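Transcriptional regulator, PadR family (Enterococcus faecalis, PDB 3HHH) probably binds DNA through a winged helix-turn-helix domain and regulates transcription as a dimer. Local coordinates at residues 15-20 against 90-95; 60-65 against 76-81. All blocks are in the same frame, centred on the assembly; numbering follows the deposited sequence.

In the fold
From the N terminus, the chain enters helix 13-24, which supplies residues 15-20 of contact 1. Helices 29-37 and 46-58 follow. The chain then runs out along strand 62-69 and back along strand 74-80, and contact 2 pairs residues 60-65 with 76-81 in this hairpin. Helix 82-106 comes next. Its residues 90-95 return to helix 13-24 and close the large loop of contact 1. Contact 2 closes a short loop that lies wholly within the large one. The centres of the two contacts are about 16 Å apart. They touch where Leu19 packs on Val62 and Leu80, which joins the hairpin to the helical core.

Contact 1 of 2, residues 15-20 against 90-95; sequences EGLVLA and DFWQRW
Gly16 packs against one face of the Phe91 ring. Its CA sits over the ring centre, 3.6 Å from the centroid and 14° off the ring normal, a CH-pi contact. The ring lies against bare backbone, because Gly16 has no side chain. Here the two helix backbones come closest, with 6.0 Å between Gly16 CA and Phe91 CA. Phe91 reaches across with CG anti to its backbone N (chi1 160°).

Two apolar contacts involve the six-membered part of the Trp92 indole. Ala20 CB lies 3.9 Å from Trp92 CZ2. Leu17 CD2 meets Trp92 CH2 at 4.1 Å, and these two side chains cross at about a right angle. Phe91 CE2 lies over one face of the same indole, offset toward its rim.

Within helix 82-106, Arg94 NE forms a salt bridge with Asp90 OD2 at 2.9 Å.

The N-to-C directions of the two short segments are 135° apart, nearer antiparallel than parallel, with their axes 10.2 Å apart. Leu19 and Ala20 extend the packing to Leu88 of helix 82-106. Val18 turns to Ile52 and Leu56 of helix 46-58. Trp92 packs on Lys106 of the second subunit, and Trp95 NE1 is hydrogen-bonded to Asn103 OD1 of that subunit. Helix 82-106 thus joins the helical core to the second subunit, consistent with the C-terminal dimerisation helix of PadR regulators.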
loop_
_atom_site.group_PDB
_atom_site.type_symbol
_atom_site.label_atom_id
_atom_site.label_comp_id
_atom_site.label_asym_id
_atom_site.label_seq_id
_atom_site.Cartn_x
_atom_site.Cartn_y
_atom_site.Cartn_z
ATOM N N GLU B 15 7.567 4.723 0.770
ATOM C CA GLU B 15 8.074 6.014 0.296
ATOM C C GLU B 15 7.566 7.137 1.196
ATOM O O GLU B 15 8.328 8.014 1.600
ATOM C CB GLU B 15 7.634 6.290 -1.148
ATOM C CG GLU B 15 8.428 5.539 -2.230
ATOM C CD GLU B 15 7.921 4.119 -2.519
ATOM O OE1 GLU B 15 7.103 3.577 -1.736
ATOM O OE2 GLU B 15 8.358 3.546 -3.545
ATOM N N GLY B 16 6.275 7.093 1.513
ATOM C CA GLY B 16 5.650 8.099 2.362
ATOM C C GLY B 16 6.210 8.118 3.768
ATOM O O GLY B 16 6.458 9.183 4.324
ATOM N N LEU B 17 6.402 6.936 4.342
ATOM C CA LEU B 17 6.960 6.815 5.686
ATOM C C LEU B 17 8.420 7.255 5.734
ATOM O O LEU B 17 8.866 7.830 6.723
ATOM C CB LEU B 17 6.850 5.370 6.182
ATOM C CG LEU B 17 5.445 4.800 6.370
ATOM C CD1 LEU B 17 5.542 3.377 6.902
ATOM C CD2 LEU B 17 4.608 5.680 7.305
ATOM N N VAL B 18 9.163 6.972 4.669
ATOM C CA VAL B 18 10.555 7.401 4.573
ATOM C C VAL B 18 10.620 8.925 4.561
ATOM O O VAL B 18 11.383 9.518 5.318
ATOM C CB VAL B 18 11.259 6.800 3.329
ATOM C CG1 VAL B 18 12.551 7.540 3.020
ATOM C CG2 VAL B 18 11.529 5.316 3.547
ATOM N N LEU B 19 9.808 9.558 3.720
ATOM C CA LEU B 19 9.737 11.016 3.710
ATOM C C LEU B 19 9.427 11.528 5.119
ATOM O O LEU B 19 10.087 12.448 5.612
ATOM C CB LEU B 19 8.681 11.518 2.718
ATOM C CG LEU B 19 8.966 11.352 1.221
ATOM C CD1 LEU B 19 7.855 12.008 0.406
ATOM C CD2 LEU B 19 10.314 11.931 0.836
ATOM N N ALA B 20 8.440 10.900 5.762
ATOM C CA ALA B 20 8.026 11.249 7.121
ATOM C C ALA B 20 9.192 11.241 8.101
ATOM O O ALA B 20 9.388 12.207 8.844
ATOM C CB ALA B 20 6.942 10.294 7.599
ATOM N N ASP B 90 1.026 15.618 0.715
ATOM C CA ASP B 90 0.143 14.973 -0.245
ATOM C C ASP B 90 -0.063 13.500 0.103
ATOM O O ASP B 90 -1.155 12.960 -0.099
ATOM C CB ASP B 90 0.714 15.105 -1.659
ATOM C CG ASP B 90 -0.320 14.833 -2.730
ATOM O OD1 ASP B 90 -1.297 15.609 -2.828
ATOM O OD2 ASP B 90 -0.161 13.847 -3.477
ATOM N N PHE B 91 0.981 12.852 0.618
ATOM C CA PHE B 91 0.894 11.443 1.002
ATOM C C PHE B 91 -0.102 11.233 2.137
ATOM O O PHE B 91 -0.951 10.344 2.061
ATOM C CB PHE B 91 2.267 10.875 1.392
ATOM C CG PHE B 91 2.189 9.624 2.229
ATOM C CD1 PHE B 91 1.641 8.461 1.713
ATOM C CD2 PHE B 91 2.654 9.616 3.545
ATOM C CE1 PHE B 91 1.561 7.308 2.488
ATOM C CE2 PHE B 91 2.577 8.467 4.325
ATOM C CZ PHE B 91 2.033 7.313 3.794
ATOM N N TRP B 92 0.004 12.042 3.188
ATOM C CA TRP B 92 -0.874 11.884 4.348
ATOM C C TRP B 92 -2.339 12.107 3.995
ATOM O O TRP B 92 -3.212 11.409 4.505
ATOM C CB TRP B 92 -0.457 12.819 5.487
ATOM C CG TRP B 92 0.823 12.417 6.155
ATOM C CD1 TRP B 92 1.945 13.180 6.298
ATOM C CD2 TRP B 92 1.114 11.154 6.771
ATOM N NE1 TRP B 92 2.917 12.474 6.967
ATOM C CE2 TRP B 92 2.433 11.228 7.269
ATOM C CE3 TRP B 92 0.388 9.969 6.950
ATOM C CZ2 TRP B 92 3.044 10.159 7.935
ATOM C CZ3 TRP B 92 0.997 8.907 7.608
ATOM C CH2 TRP B 92 2.313 9.012 8.095
ATOM N N GLN B 93 -2.602 13.069 3.117
ATOM C CA GLN B 93 -3.965 13.352 2.670
ATOM C C GLN B 93 -4.532 12.179 1.865
ATOM O O GLN B 93 -5.641 11.709 2.141
ATOM C CB GLN B 93 -3.999 14.637 1.840
ATOM C CG GLN B 93 -5.400 15.145 1.556
ATOM C CD GLN B 93 -5.409 16.487 0.855
ATOM O OE1 GLN B 93 -4.528 17.325 1.069
ATOM N NE2 GLN B 93 -6.416 16.701 0.010
ATOM N N ARG B 94 -3.764 11.710 0.879
ATOM C CA ARG B 94 -4.127 10.517 0.103
ATOM C C ARG B 94 -4.319 9.303 1.002
ATOM O O ARG B 94 -5.267 8.533 0.823
ATOM C CB ARG B 94 -3.060 10.195 -0.949
ATOM C CG ARG B 94 -3.210 10.967 -2.252
ATOM C CD ARG B 94 -2.104 10.608 -3.226
ATOM N NE ARG B 94 -0.805 11.114 -2.792
ATOM C CZ ARG B 94 0.333 10.961 -3.467
ATOM N NH1 ARG B 94 0.355 10.317 -4.628
ATOM N NH2 ARG B 94 1.463 11.466 -2.980
ATOM N N TRP B 95 -3.410 9.134 1.958
ATOM C CA TRP B 95 -3.490 8.027 2.899
ATOM C C TRP B 95 -4.731 8.138 3.775
ATOM O O TRP B 95 -5.449 7.159 3.958
ATOM C CB TRP B 95 -2.238 7.954 3.779
ATOM C CG TRP B 95 -2.448 7.136 5.014
ATOM C CD1 TRP B 95 -2.692 7.605 6.267
ATOM C CD2 TRP B 95 -2.469 5.711 5.107
ATOM N NE1 TRP B 95 -2.849 6.562 7.143
ATOM C CE2 TRP B 95 -2.718 5.386 6.456
ATOM C CE3 TRP B 95 -2.296 4.676 4.184
ATOM C CZ2 TRP B 95 -2.799 4.067 6.907
ATOM C CZ3 TRP B 95 -2.373 3.363 4.632
ATOM C CH2 TRP B 95 -2.624 3.072 5.982
#

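Contact 2 of 2, residues 60-65 against 76-81; sequences QWVIAE and KFYRLT. With SO4 (sulfate ion), chain E.
Ile63 and Arg79 form a hydrogen-bonded antiparallel pair, and Glu65 and Phe77 form another. Ile63 N gives a bond to Arg79 O (2.9 Å), and Arg79 N returns one to Ile63 O. Glu65 N bonds to Phe77 O, and Phe77 N bonds to Glu65 O at 2.7 Å. The ladder ends at Thr81 N, which bonds to Trp61 O from above the carbonyl plane. CA-H...O contacts from Val62, Ala64 and Tyr78 lie between these bonds.

One salt bridge spans the strands on the face of Ile63 and Glu65. Arg79 NH1 meets Glu65 OE1 at 3.0 Å, from above the carboxylate plane. The carboxylate and guanidinium planes are 49° apart. The first torsion of Arg79 (chi1 57°) and its extended chain bring the guanidinium across to Glu65. Ile63 CG2 sits over one face of the guanidinium, 4.1 Å from Arg79 NH2.

The strands form the beta hairpin that follows helix 46-58, consistent with the wing of a winged helix-turn-helix domain. A Schellman motif at Gln60 ends that helix. Thr81 is the N-cap of helix 82-106, and its OG1 is hydrogen-bonded to Ser83 OG and Gly84 N.

Ala64 and Tyr78 pack on one face, with Ala64 CB 3.7 Å from Tyr78 CE1. Val62 CG2 meets Tyr78 CD1 at 3.8 Å. The side chains of Val62 and Leu80 diverge, but their ends meet, CG1 of Val62 to CD2 of Leu80 at 3.7 Å. Val62 and Leu80 continue onto Ile22 of helix 13-24, and Tyr78 onto Leu53 of helix 46-58. Ile63 CG1 packs on CG2 of Thr81, just past strand 74-80.

A sulfate ion, which probably came from the crystallisation solution, accepts a bond from Lys76 N through its O2 (3.1 Å).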
loop_
_atom_site.group_PDB
_atom_site.type_symbol
_atom_site.label_atom_id
_atom_site.label_comp_id
_atom_site.label_asym_id
_atom_site.label_seq_id
_atom_site.Cartn_x
_atom_site.Cartn_y
_atom_site.Cartn_z
ATOM N N GLN B 60 14.531 14.862 -6.464
ATOM C CA GLN B 60 14.855 16.076 -5.699
ATOM C C GLN B 60 13.838 16.421 -4.603
ATOM O O GLN B 60 13.667 17.587 -4.241
ATOM C CB GLN B 60 15.095 17.263 -6.648
ATOM C CG GLN B 60 16.338 17.088 -7.522
ATOM C CD GLN B 60 16.348 17.991 -8.742
ATOM O OE1 GLN B 60 15.384 18.037 -9.508
ATOM N NE2 GLN B 60 17.450 18.701 -8.939
ATOM N N TRP B 61 13.177 15.395 -4.067
ATOM C CA TRP B 61 12.298 15.562 -2.910
ATOM C C TRP B 61 13.123 15.571 -1.621
ATOM O O TRP B 61 12.712 16.154 -0.619
ATOM C CB TRP B 61 11.237 14.461 -2.873
ATOM C CG TRP B 61 10.297 14.525 -4.037
ATOM C CD1 TRP B 61 9.641 15.630 -4.496
ATOM C CD2 TRP B 61 9.903 13.441 -4.888
ATOM N NE1 TRP B 61 8.866 15.304 -5.582
ATOM C CE2 TRP B 61 9.007 13.967 -5.844
ATOM C CE3 TRP B 61 10.219 12.078 -4.936
ATOM C CZ2 TRP B 61 8.424 13.176 -6.841
ATOM C CZ3 TRP B 61 9.640 11.293 -5.929
ATOM C CH2 TRP B 61 8.755 11.847 -6.867
ATOM N N VAL B 62 14.288 14.924 -1.660
ATOM C CA VAL B 62 15.270 15.010 -0.581
ATOM C C VAL B 62 16.620 15.468 -1.136
ATOM O O VAL B 62 16.946 15.191 -2.290
ATOM C CB VAL B 62 15.455 13.649 0.135
ATOM C CG1 VAL B 62 14.133 13.176 0.740
ATOM C CG2 VAL B 62 16.022 12.596 -0.821
ATOM N N ILE B 63 17.383 16.193 -0.320
ATOM C CA ILE B 63 18.783 16.488 -0.615
ATOM C C ILE B 63 19.646 15.533 0.199
ATOM O O ILE B 63 19.322 15.228 1.346
ATOM C CB ILE B 63 19.180 17.931 -0.236
ATOM C CG1 ILE B 63 18.276 18.948 -0.936
ATOM C CG2 ILE B 63 20.643 18.194 -0.603
ATOM C CD1 ILE B 63 18.576 20.392 -0.569
ATOM N N ALA B 64 20.744 15.073 -0.401
ATOM C CA ALA B 64 21.688 14.172 0.257
ATOM C C ALA B 64 23.057 14.837 0.382
ATOM O O ALA B 64 23.503 15.547 -0.523
ATOM C CB ALA B 64 21.806 12.876 -0.524
ATOM N N GLU B 65 23.724 14.598 1.505
ATOM C CA GLU B 65 25.017 15.218 1.769
ATOM C C GLU B 65 25.767 14.434 2.841
ATOM O O GLU B 65 25.152 13.883 3.755
ATOM C CB GLU B 65 24.807 16.684 2.170
ATOM C CG GLU B 65 25.819 17.265 3.139
ATOM C CD GLU B 65 25.455 18.674 3.549
ATOM O OE1 GLU B 65 24.785 18.832 4.593
ATOM O OE2 GLU B 65 25.816 19.621 2.817
ATOM N N LYS B 76 25.882 9.359 4.373
ATOM C CA LYS B 76 25.026 10.155 3.500
ATOM C C LYS B 76 23.743 10.536 4.251
ATOM O O LYS B 76 22.846 9.713 4.427
ATOM C CB LYS B 76 24.725 9.372 2.215
ATOM C CG LYS B 76 24.268 10.225 1.042
ATOM C CD LYS B 76 24.424 9.472 -0.273
ATOM C CE LYS B 76 23.807 10.235 -1.439
ATOM N NZ LYS B 76 24.349 9.791 -2.757
ATOM N N PHE B 77 23.682 11.787 4.704
ATOM C CA PHE B 77 22.553 12.297 5.486
ATOM C C PHE B 77 21.527 12.992 4.591
ATOM O O PHE B 77 21.895 13.634 3.605
ATOM C CB PHE B 77 23.043 13.272 6.561
ATOM C CG PHE B 77 23.758 12.604 7.701
ATOM C CD1 PHE B 77 23.057 12.167 8.815
ATOM C CD2 PHE B 77 25.132 12.419 7.664
ATOM C CE1 PHE B 77 23.712 11.555 9.874
ATOM C CE2 PHE B 77 25.798 11.804 8.721
ATOM C CZ PHE B 77 25.084 11.370 9.827
ATOM N N TYR B 78 20.249 12.877 4.955
ATOM C CA TYR B 78 19.147 13.378 4.127
ATOM C C TYR B 78 18.296 14.438 4.826
ATOM O O TYR B 78 18.207 14.474 6.051
ATOM C CB TYR B 78 18.232 12.222 3.706
ATOM C CG TYR B 78 18.898 11.186 2.836
ATOM C CD1 TYR B 78 18.807 11.249 1.447
ATOM C CD2 TYR B 78 19.616 10.135 3.400
ATOM C CE1 TYR B 78 19.418 10.293 0.643
ATOM C CE2 TYR B 78 20.232 9.174 2.605
ATOM C CZ TYR B 78 20.127 9.257 1.229
ATOM O OH TYR B 78 20.737 8.303 0.447
ATOM N N ARG B 79 17.661 15.288 4.024
ATOM C CA ARG B 79 16.681 16.250 4.517
ATOM C C ARG B 79 15.688 16.584 3.406
ATOM O O ARG B 79 16.026 16.532 2.223
ATOM C CB ARG B 79 17.363 17.523 5.037
ATOM C CG ARG B 79 18.260 18.234 4.023
ATOM C CD ARG B 79 19.077 19.348 4.671
ATOM N NE ARG B 79 20.038 19.947 3.734
ATOM C CZ ARG B 79 21.312 19.568 3.574
ATOM N NH1 ARG B 79 21.833 18.571 4.287
ATOM N NH2 ARG B 79 22.078 20.197 2.686
ATOM N N LEU B 80 14.461 16.916 3.793
ATOM C CA LEU B 80 13.404 17.207 2.828
ATOM C C LEU B 80 13.608 18.555 2.150
ATOM O O LEU B 80 13.974 19.537 2.793
ATOM C CB LEU B 80 12.035 17.199 3.510
ATOM C CG LEU B 80 11.533 15.870 4.072
ATOM C CD1 LEU B 80 10.087 16.028 4.508
ATOM C CD2 LEU B 80 11.671 14.740 3.053
ATOM N N THR B 81 13.368 18.587 0.845
ATOM C CA THR B 81 13.274 19.839 0.109
ATOM C C THR B 81 11.877 20.410 0.342
ATOM O O THR B 81 11.051 19.789 1.011
ATOM C CB THR B 81 13.490 19.612 -1.397
ATOM O OG1 THR B 81 12.514 18.680 -1.887
ATOM C CG2 THR B 81 14.878 19.061 -1.661
HETATM S S SO4 E . 25.891 5.508 4.268
HETATM O O1 SO4 E . 27.151 5.610 4.997
HETATM O O2 SO4 E . 25.877 6.458 3.155
HETATM O O3 SO4 E . 25.762 4.146 3.752
HETATM O O4 SO4 E . 24.786 5.807 5.177
#